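Local coordinates for B-agarase (Agarivorans gilvus, PDB 5Z6P), which probably hydrolyses the beta-galactosidic linkages of agarose, as an agarase of glycoside hydrolase family 50, at residues W512-S517 against A621-N626; D519-I524 against M625-V630; L590-A595 against V629-A634. All blocks are in the same frame, centred on the assembly; numbering follows the deposited sequence.

Contact 1 (W512-S517 against A621-N626)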
loop_
_atom_site.group_PDB
_atom_site.type_symbol
_atom_site.label_atom_id
_atom_site.label_comp_id
_atom_site.label_asym_id
_atom_site.label_seq_id
_atom_site.Cartn_x
_atom_site.Cartn_y
_atom_site.Cartn_z
ATOM N N TRP A 512 -6.497 -7.189 -11.364
ATOM C CA TRP A 512 -6.437 -8.402 -12.207
ATOM C C TRP A 512 -7.455 -9.454 -11.785
ATOM O O TRP A 512 -7.709 -10.416 -12.515
ATOM C CB TRP A 512 -5.045 -9.038 -12.170
ATOM C CG TRP A 512 -3.948 -8.254 -12.789
ATOM C CD1 TRP A 512 -2.972 -7.532 -12.140
ATOM C CD2 TRP A 512 -3.692 -8.107 -14.189
ATOM N NE1 TRP A 512 -2.113 -6.976 -13.057
ATOM C CE2 TRP A 512 -2.540 -7.298 -14.315
ATOM C CE3 TRP A 512 -4.335 -8.575 -15.347
ATOM C CZ2 TRP A 512 -2.007 -6.964 -15.562
ATOM C CZ3 TRP A 512 -3.801 -8.243 -16.577
ATOM C CH2 TRP A 512 -2.650 -7.450 -16.677
ATOM N N GLY A 513 -8.009 -9.280 -10.591
ATOM C CA GLY A 513 -8.904 -10.254 -10.011
ATOM C C GLY A 513 -8.507 -10.582 -8.575
ATOM O O GLY A 513 -7.368 -10.945 -8.300
ATOM N N ARG A 514 -9.452 -10.441 -7.657
ATOM C CA ARG A 514 -9.188 -10.687 -6.247
ATOM C C ARG A 514 -9.574 -12.102 -5.847
ATOM O O ARG A 514 -10.738 -12.500 -5.961
ATOM C CB ARG A 514 -9.940 -9.673 -5.382
ATOM C CG ARG A 514 -9.727 -9.840 -3.885
ATOM C CD ARG A 514 -10.622 -8.878 -3.119
ATOM N NE ARG A 514 -10.320 -8.892 -1.692
ATOM C CZ ARG A 514 -9.999 -7.810 -0.994
ATOM N NH1 ARG A 514 -9.960 -6.623 -1.592
ATOM N NH2 ARG A 514 -9.728 -7.910 0.298
ATOM N N MET A 515 -8.592 -12.865 -5.382
ATOM C CA MET A 515 -8.842 -14.246 -4.980
ATOM C C MET A 515 -9.807 -14.297 -3.796
ATOM O O MET A 515 -9.881 -13.334 -3.027
ATOM C CB MET A 515 -7.540 -14.943 -4.614
ATOM C CG MET A 515 -6.580 -15.099 -5.768
ATOM S SD MET A 515 -5.216 -16.167 -5.347
ATOM C CE MET A 515 -4.250 -15.084 -4.311
ATOM N N GLY A 516 -10.552 -15.398 -3.676
ATOM C CA GLY A 516 -11.432 -15.641 -2.539
ATOM C C GLY A 516 -12.898 -15.820 -2.894
ATOM O O GLY A 516 -13.709 -16.260 -2.087
ATOM N N SER A 517 -13.242 -15.442 -4.112
ATOM C CA SER A 517 -14.585 -15.611 -4.625
ATOM C C SER A 517 -14.491 -15.725 -6.138
ATOM O O SER A 517 -13.629 -15.087 -6.737
ATOM C CB SER A 517 -15.474 -14.420 -4.240
ATOM O OG SER A 517 -15.288 -13.334 -5.140
ATOM N N ALA A 621 -0.773 -5.897 -6.542
ATOM C CA ALA A 621 -1.314 -5.758 -5.184
ATOM C C ALA A 621 -1.861 -7.108 -4.754
ATOM O O ALA A 621 -2.193 -7.934 -5.608
ATOM C CB ALA A 621 -2.395 -4.704 -5.128
ATOM N N ASP A 622 -1.979 -7.331 -3.444
ATOM C CA ASP A 622 -2.450 -8.620 -2.942
ATOM C C ASP A 622 -3.930 -8.868 -3.274
ATOM O O ASP A 622 -4.370 -10.021 -3.300
ATOM C CB ASP A 622 -2.177 -8.765 -1.427
ATOM C CG ASP A 622 -2.933 -7.742 -0.554
ATOM O OD1 ASP A 622 -3.576 -6.825 -1.071
ATOM O OD2 ASP A 622 -2.851 -7.855 0.675
ATOM N N TRP A 623 -4.679 -7.800 -3.563
ATOM C CA TRP A 623 -6.076 -7.925 -4.003
ATOM C C TRP A 623 -6.189 -7.918 -5.536
ATOM O O TRP A 623 -7.283 -8.006 -6.095
ATOM C CB TRP A 623 -6.933 -6.793 -3.429
ATOM C CG TRP A 623 -6.267 -5.452 -3.535
ATOM C CD1 TRP A 623 -5.638 -4.769 -2.529
ATOM C CD2 TRP A 623 -6.135 -4.639 -4.708
ATOM N NE1 TRP A 623 -5.130 -3.595 -3.006
ATOM C CE2 TRP A 623 -5.426 -3.486 -4.340
ATOM C CE3 TRP A 623 -6.545 -4.775 -6.041
ATOM C CZ2 TRP A 623 -5.118 -2.479 -5.246
ATOM C CZ3 TRP A 623 -6.242 -3.780 -6.930
ATOM C CH2 TRP A 623 -5.545 -2.643 -6.532
ATOM N N GLY A 624 -5.052 -7.775 -6.202
ATOM C CA GLY A 624 -5.025 -7.742 -7.646
ATOM C C GLY A 624 -4.038 -8.750 -8.174
ATOM O O GLY A 624 -3.156 -8.408 -8.946
ATOM N N MET A 625 -4.176 -9.992 -7.729
ATOM C CA MET A 625 -3.318 -11.067 -8.197
ATOM C C MET A 625 -3.939 -12.429 -7.987
ATOM O O MET A 625 -4.825 -12.617 -7.155
ATOM C CB MET A 625 -1.943 -11.005 -7.528
ATOM C CG MET A 625 -1.946 -11.230 -6.050
ATOM S SD MET A 625 -0.254 -11.363 -5.442
ATOM C CE MET A 625 0.059 -13.120 -5.631
ATOM N N ASN A 626 -3.455 -13.377 -8.778
ATOM C CA ASN A 626 -4.004 -14.717 -8.822
ATOM C C ASN A 626 -3.071 -15.602 -9.653
ATOM O O ASN A 626 -2.221 -15.077 -10.370
ATOM C CB ASN A 626 -5.415 -14.674 -9.400
ATOM C CG ASN A 626 -5.475 -13.873 -10.669
ATOM O OD1 ASN A 626 -4.881 -14.255 -11.677
ATOM N ND2 ASN A 626 -6.187 -12.748 -10.628
HETATM O O HOH W 1 -8.321 -7.050 -8.421
HETATM O O HOH W 2 -6.037 -11.451 -4.971
#
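The side-chain amide of Asn626 donates to Gly513 O, with ND2 3.2 Å from that oxygen. The bond is fairly straight, 152° at the hydrogen. The oxygen lies close to the amide plane of Asn626, but ND2 sits tilted out of the carbonyl plane of Gly513. A weak second bond runs from Asn626 ND2 to Trp512 O at 3.4 Å. One NH2 group thus reaches two successive carbonyls of the 512-517 loop. The Asn626 CG lies between its backbone N and carbonyl carbon (chi1 49°), which turns the amide to this loop. Its OD1 accepts from Val629 N and caps helix 627-634.

Two waters extend the polar link. One accepts from Gly513 N and donates to Trp623 O, 2.7 Å away. The other accepts from Met515 N and donates to Asp622 O and Met625 O. Gly513 has backbone angles that by themselves call for glycine.

Packing surrounds this polar centre. Arg514 runs out extended and crosses Trp623 at about a right angle. Trp623 CB lies over one guanidinium face, 3.5 Å from Arg514 NH1. Met515 CG packs against Met625 O at 3.3 Å and also touches Asn626 CB. Gly624 O meets the edge of the Trp512 indole, 3.3 Å from CD1.

The contact joins two loops, one following strand 501-506 and one following strand 614-615. Each leads into a helix, 518-521 and 627-634. The far end of Trp512 packs on Ala595 of helix 581-609 and on Val629 of helix 627-634.

Contact 2 (D519-I524 against M625-V630)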
loop_
_atom_site.group_PDB
_atom_site.type_symbol
_atom_site.label_atom_id
_atom_site.label_comp_id
_atom_site.label_asym_id
_atom_site.label_seq_id
_atom_site.Cartn_x
_atom_site.Cartn_y
_atom_site.Cartn_z
ATOM N N ASP A 519 -16.513 -14.588 -8.566
ATOM C CA ASP A 519 -16.838 -13.364 -9.279
ATOM C C ASP A 519 -15.725 -12.337 -9.160
ATOM O O ASP A 519 -15.510 -11.547 -10.067
ATOM C CB ASP A 519 -18.158 -12.766 -8.773
ATOM C CG ASP A 519 -19.377 -13.459 -9.361
ATOM O OD1 ASP A 519 -19.830 -13.057 -10.457
ATOM O OD2 ASP A 519 -19.888 -14.408 -8.731
ATOM N N GLY A 520 -15.030 -12.340 -8.030
ATOM C CA GLY A 520 -13.907 -11.438 -7.849
ATOM C C GLY A 520 -12.690 -11.912 -8.624
ATOM O O GLY A 520 -12.120 -11.188 -9.419
ATOM N N HIS A 521 -12.315 -13.157 -8.382
ATOM C CA HIS A 521 -11.144 -13.770 -8.989
ATOM C C HIS A 521 -11.189 -13.687 -10.526
ATOM O O HIS A 521 -10.254 -13.191 -11.156
ATOM C CB HIS A 521 -11.050 -15.226 -8.507
ATOM C CG HIS A 521 -9.799 -15.944 -8.916
ATOM N ND1 HIS A 521 -9.325 -17.039 -8.228
ATOM C CD2 HIS A 521 -8.951 -15.756 -9.956
ATOM C CE1 HIS A 521 -8.229 -17.486 -8.815
ATOM N NE2 HIS A 521 -7.983 -16.724 -9.866
ATOM N N TYR A 522 -12.282 -14.163 -11.109
ATOM C CA TYR A 522 -12.417 -14.254 -12.561
ATOM C C TYR A 522 -13.356 -13.184 -13.126
ATOM O O TYR A 522 -13.865 -13.327 -14.224
ATOM C CB TYR A 522 -12.900 -15.665 -12.949
ATOM C CG TYR A 522 -11.950 -16.745 -12.493
ATOM C CD1 TYR A 522 -10.772 -16.985 -13.180
ATOM C CD2 TYR A 522 -12.205 -17.499 -11.352
ATOM C CE1 TYR A 522 -9.879 -17.933 -12.755
ATOM C CE2 TYR A 522 -11.308 -18.473 -10.923
ATOM C CZ TYR A 522 -10.152 -18.673 -11.633
ATOM O OH TYR A 522 -9.257 -19.619 -11.253
ATOM N N GLY A 523 -13.564 -12.104 -12.372
ATOM C CA GLY A 523 -14.372 -10.978 -12.817
ATOM C C GLY A 523 -14.110 -10.466 -14.234
ATOM O O GLY A 523 -15.042 -10.151 -14.966
ATOM N N ILE A 524 -12.843 -10.393 -14.627
ATOM C CA ILE A 524 -12.492 -9.929 -15.964
ATOM C C ILE A 524 -12.976 -10.916 -17.030
ATOM O O ILE A 524 -13.450 -10.520 -18.084
ATOM C CB ILE A 524 -10.958 -9.704 -16.106
ATOM C CG1 ILE A 524 -10.498 -8.520 -15.253
ATOM C CG2 ILE A 524 -10.578 -9.456 -17.549
ATOM C CD1 ILE A 524 -8.979 -8.483 -15.044
ATOM N N MET A 625 -4.176 -9.992 -7.729
ATOM C CA MET A 625 -3.318 -11.067 -8.197
ATOM C C MET A 625 -3.939 -12.429 -7.987
ATOM O O MET A 625 -4.825 -12.617 -7.155
ATOM C CB MET A 625 -1.943 -11.005 -7.528
ATOM C CG MET A 625 -1.946 -11.230 -6.050
ATOM S SD MET A 625 -0.254 -11.363 -5.442
ATOM C CE MET A 625 0.059 -13.120 -5.631
ATOM N N ASN A 626 -3.455 -13.377 -8.778
ATOM C CA ASN A 626 -4.004 -14.717 -8.822
ATOM C C ASN A 626 -3.071 -15.602 -9.653
ATOM O O ASN A 626 -2.221 -15.077 -10.370
ATOM C CB ASN A 626 -5.415 -14.674 -9.400
ATOM C CG ASN A 626 -5.475 -13.873 -10.669
ATOM O OD1 ASN A 626 -4.881 -14.255 -11.677
ATOM N ND2 ASN A 626 -6.187 -12.748 -10.628
ATOM N N PRO A 627 -3.204 -16.942 -9.542
ATOM C CA PRO A 627 -2.254 -17.814 -10.252
ATOM C C PRO A 627 -2.215 -17.521 -11.743
ATOM O O PRO A 627 -1.151 -17.485 -12.340
ATOM C CB PRO A 627 -2.790 -19.221 -9.978
ATOM C CG PRO A 627 -3.507 -19.092 -8.674
ATOM C CD PRO A 627 -4.126 -17.712 -8.693
ATOM N N GLU A 628 -3.372 -17.254 -12.326
ATOM C CA GLU A 628 -3.445 -16.973 -13.757
ATOM C C GLU A 628 -2.579 -15.787 -14.210
ATOM O O GLU A 628 -1.807 -15.923 -15.151
ATOM C CB GLU A 628 -4.902 -16.749 -14.152
ATOM C CG GLU A 628 -5.761 -18.006 -14.039
ATOM C CD GLU A 628 -6.285 -18.267 -12.635
ATOM O OE1 GLU A 628 -6.025 -17.456 -11.717
ATOM O OE2 GLU A 628 -6.980 -19.289 -12.456
ATOM N N VAL A 629 -2.676 -14.634 -13.543
ATOM C CA VAL A 629 -1.937 -13.469 -14.010
ATOM C C VAL A 629 -0.462 -13.537 -13.580
ATOM O O VAL A 629 0.406 -12.976 -14.233
ATOM C CB VAL A 629 -2.606 -12.123 -13.546
ATOM C CG1 VAL A 629 -4.037 -12.020 -14.116
ATOM C CG2 VAL A 629 -2.614 -11.977 -12.032
ATOM N N VAL A 630 -0.160 -14.277 -12.522
ATOM C CA VAL A 630 1.242 -14.505 -12.169
ATOM C C VAL A 630 1.923 -15.404 -13.214
ATOM O O VAL A 630 3.002 -15.093 -13.689
ATOM C CB VAL A 630 1.403 -15.132 -10.756
ATOM C CG1 VAL A 630 2.841 -15.595 -10.536
ATOM C CG2 VAL A 630 0.993 -14.123 -9.657
#
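Glu628 takes a hydrogen bond on each carboxylate oxygen from two successive residues. His521 NE2 donates to Glu628 OE1 at 2.8 Å, nearly straight at 165°. Tyr522 OH donates to Glu628 OE2 at 2.6 Å. Both donors approach on the syn side, but each stands about a third of a right angle out of the carboxylate plane. OE1 lies at the edge of the imidazole, in its plane. OE2 likewise lies in the plane of the phenol ring. The carboxylate is turned steeply against both rings, 74° from the imidazole.

The rings of His521 and Tyr522 lie face over face, with Tyr522 CZ 3.4 Å above the imidazole plane, over its centre. This pairing holds the two donors side by side. Glu628 bends at chi2 (83°), which brings its carboxylate round to them. The paired bonds fix the rotation of the group. They would probably favour its ionised form.

The tight part also includes Asn626 CB, 3.3 Å from His521 NE2. Tyr522 and Glu628 are buried, and both pack on helix 581-609, the first on Val584 and Tyr587, the second on Ala588. The looser side is at Pro627, which is exposed. Its CD is 4.1 Å from His521 CE1, and no polar bond joins the pair.

Glu628 lies in the first turn of helix 627-634, just past its cap Asn626. The His-carboxylate hydrogen bond, with the tyrosine bond on the second oxygen, links this capped helix start to the break between helices 518-521 and 523-530.

Contact 3 (L590-A595 against V629-A634)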
loop_
_atom_site.group_PDB
_atom_site.type_symbol
_atom_site.label_atom_id
_atom_site.label_comp_id
_atom_site.label_asym_id
_atom_site.label_seq_id
_atom_site.Cartn_x
_atom_site.Cartn_y
_atom_site.Cartn_z
ATOM N N LEU A 590 -9.130 -18.150 -19.927
ATOM C CA LEU A 590 -9.419 -16.845 -20.506
ATOM C C LEU A 590 -8.601 -15.749 -19.811
ATOM O O LEU A 590 -7.989 -14.950 -20.482
ATOM C CB LEU A 590 -10.916 -16.536 -20.417
ATOM C CG LEU A 590 -11.843 -17.505 -21.170
ATOM C CD1 LEU A 590 -13.315 -17.177 -20.939
ATOM C CD2 LEU A 590 -11.539 -17.522 -22.661
ATOM N N LEU A 591 -8.589 -15.740 -18.475
ATOM C CA LEU A 591 -7.858 -14.723 -17.714
ATOM C C LEU A 591 -6.359 -14.776 -18.036
ATOM O O LEU A 591 -5.733 -13.752 -18.338
ATOM C CB LEU A 591 -8.093 -14.902 -16.203
ATOM C CG LEU A 591 -7.421 -13.943 -15.234
ATOM C CD1 LEU A 591 -7.828 -12.504 -15.497
ATOM C CD2 LEU A 591 -7.732 -14.339 -13.791
ATOM N N GLU A 592 -5.798 -15.977 -18.012
ATOM C CA GLU A 592 -4.386 -16.125 -18.317
ATOM C C GLU A 592 -4.069 -15.704 -19.748
ATOM O O GLU A 592 -3.060 -15.053 -19.965
ATOM C CB GLU A 592 -3.901 -17.565 -18.085
ATOM C CG GLU A 592 -2.469 -17.771 -18.554
ATOM C CD GLU A 592 -1.811 -19.016 -18.003
ATOM O OE1 GLU A 592 -2.416 -19.658 -17.145
ATOM O OE2 GLU A 592 -0.686 -19.344 -18.424
ATOM N N ALA A 593 -4.912 -16.059 -20.720
ATOM C CA ALA A 593 -4.651 -15.637 -22.106
ATOM C C ALA A 593 -4.687 -14.101 -22.231
ATOM O O ALA A 593 -3.858 -13.502 -22.887
ATOM C CB ALA A 593 -5.661 -16.265 -23.087
ATOM N N PHE A 594 -5.671 -13.487 -21.600
ATOM C CA PHE A 594 -5.770 -12.030 -21.579
ATOM C C PHE A 594 -4.497 -11.386 -21.015
ATOM O O PHE A 594 -3.864 -10.578 -21.680
ATOM C CB PHE A 594 -6.996 -11.590 -20.769
ATOM C CG PHE A 594 -6.966 -10.133 -20.351
ATOM C CD1 PHE A 594 -7.111 -9.126 -21.283
ATOM C CD2 PHE A 594 -6.825 -9.789 -19.017
ATOM C CE1 PHE A 594 -7.103 -7.790 -20.896
ATOM C CE2 PHE A 594 -6.805 -8.474 -18.624
ATOM C CZ PHE A 594 -6.932 -7.468 -19.566
ATOM N N ALA A 595 -4.134 -11.759 -19.791
ATOM C CA ALA A 595 -2.971 -11.194 -19.140
ATOM C C ALA A 595 -1.693 -11.483 -19.920
ATOM O O ALA A 595 -0.837 -10.619 -20.026
ATOM C CB ALA A 595 -2.851 -11.712 -17.716
ATOM N N VAL A 629 -2.676 -14.634 -13.543
ATOM C CA VAL A 629 -1.937 -13.469 -14.010
ATOM C C VAL A 629 -0.462 -13.537 -13.580
ATOM O O VAL A 629 0.406 -12.976 -14.233
ATOM C CB VAL A 629 -2.606 -12.123 -13.546
ATOM C CG1 VAL A 629 -4.037 -12.020 -14.116
ATOM C CG2 VAL A 629 -2.614 -11.977 -12.032
ATOM N N VAL A 630 -0.160 -14.277 -12.522
ATOM C CA VAL A 630 1.242 -14.505 -12.169
ATOM C C VAL A 630 1.923 -15.404 -13.214
ATOM O O VAL A 630 3.002 -15.093 -13.689
ATOM C CB VAL A 630 1.403 -15.132 -10.756
ATOM C CG1 VAL A 630 2.841 -15.595 -10.536
ATOM C CG2 VAL A 630 0.993 -14.123 -9.657
ATOM N N ARG A 631 1.278 -16.498 -13.596
ATOM C CA ARG A 631 1.831 -17.335 -14.667
ATOM C C ARG A 631 1.973 -16.519 -15.964
ATOM O O ARG A 631 2.951 -16.654 -16.675
ATOM C CB ARG A 631 0.976 -18.590 -14.889
ATOM C CG ARG A 631 1.152 -19.635 -13.799
ATOM C CD ARG A 631 0.548 -21.002 -14.145
ATOM N NE ARG A 631 -0.800 -21.153 -13.603
ATOM C CZ ARG A 631 -1.867 -21.042 -14.357
ATOM N NH1 ARG A 631 -1.678 -20.800 -15.627
ATOM N NH2 ARG A 631 -3.094 -21.152 -13.864
ATOM N N ALA A 632 1.042 -15.614 -16.232
ATOM C CA ALA A 632 1.151 -14.807 -17.442
ATOM C C ALA A 632 2.375 -13.895 -17.365
ATOM O O ALA A 632 3.096 -13.702 -18.351
ATOM C CB ALA A 632 -0.107 -13.995 -17.656
ATOM N N ALA A 633 2.611 -13.338 -16.186
ATOM C CA ALA A 633 3.717 -12.410 -16.033
ATOM C C ALA A 633 5.012 -13.177 -16.203
ATOM O O ALA A 633 5.909 -12.747 -16.908
ATOM C CB ALA A 633 3.675 -11.720 -14.681
ATOM N N ALA A 634 5.076 -14.332 -15.555
ATOM C CA ALA A 634 6.260 -15.171 -15.584
ATOM C C ALA A 634 6.732 -15.509 -17.025
ATOM O O ALA A 634 7.907 -15.751 -17.231
ATOM C CB ALA A 634 6.000 -16.457 -14.772
HETATM O O HOH W 3 0.359 -21.659 -17.945
HETATM O O HOH W 4 -4.958 -20.502 -16.644
#
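Ala595 CB meets Ala632 CB at 3.6 Å where two helices run side by side. Val629 CG1 fills the next place along, 3.8 Å from Ala595 CB and 4.0 Å from Leu591 CG. Val629 has CG1 beside its backbone N (chi1 -61°), which directs that methyl to the gap between Leu591 and Ala595. Leu591, Ala595, Val629 and Ala632 form a buried apolar set. Apart from it, Ala632 CB also rests near a backbone oxygen, Glu592 O, at 3.9 Å.

Beside these apolar contacts, Glu592 extends across to Arg631 at about a right angle. The two form a salt bridge, but OE1 and NH1 are modelled too close together, so its detail is doubtful. A water donates to Glu592 OE2 at 2.6 Å. Lys635 also forms a salt bridge with OE2.

Phe599 of helix 581-609 touches Ala632. Ile660 of helix 657-660 lies against Arg631.

The axes of 590-595 and 629-634 approach to 8.2 Å and cross at -34°, their N-to-C directions roughly parallel. This is close helix-helix packing, with alanines at the interface and a charged pair beside it.

In the fold
The three contacts meet around the start of helix 627-634. Contact 1 joins two loops and is partly buried. Its chemistry is mostly backbone carbonyls, waters and one amide. Contact 2 shares Met625 and Asn626 with it and is more buried, with its polar bonds made by side chains. Contact 3 shares Val629 and Val630 with contact 2 and uses the same helix. Its core is apolar, and its charges stay at the edge. Leu591 of contact 3 packs against Asn626, Glu628 and Trp512, so its side chain touches the other two contacts. Arg514 and Gly520 also join contacts 1 and 2 by a probable backbone hydrogen bond.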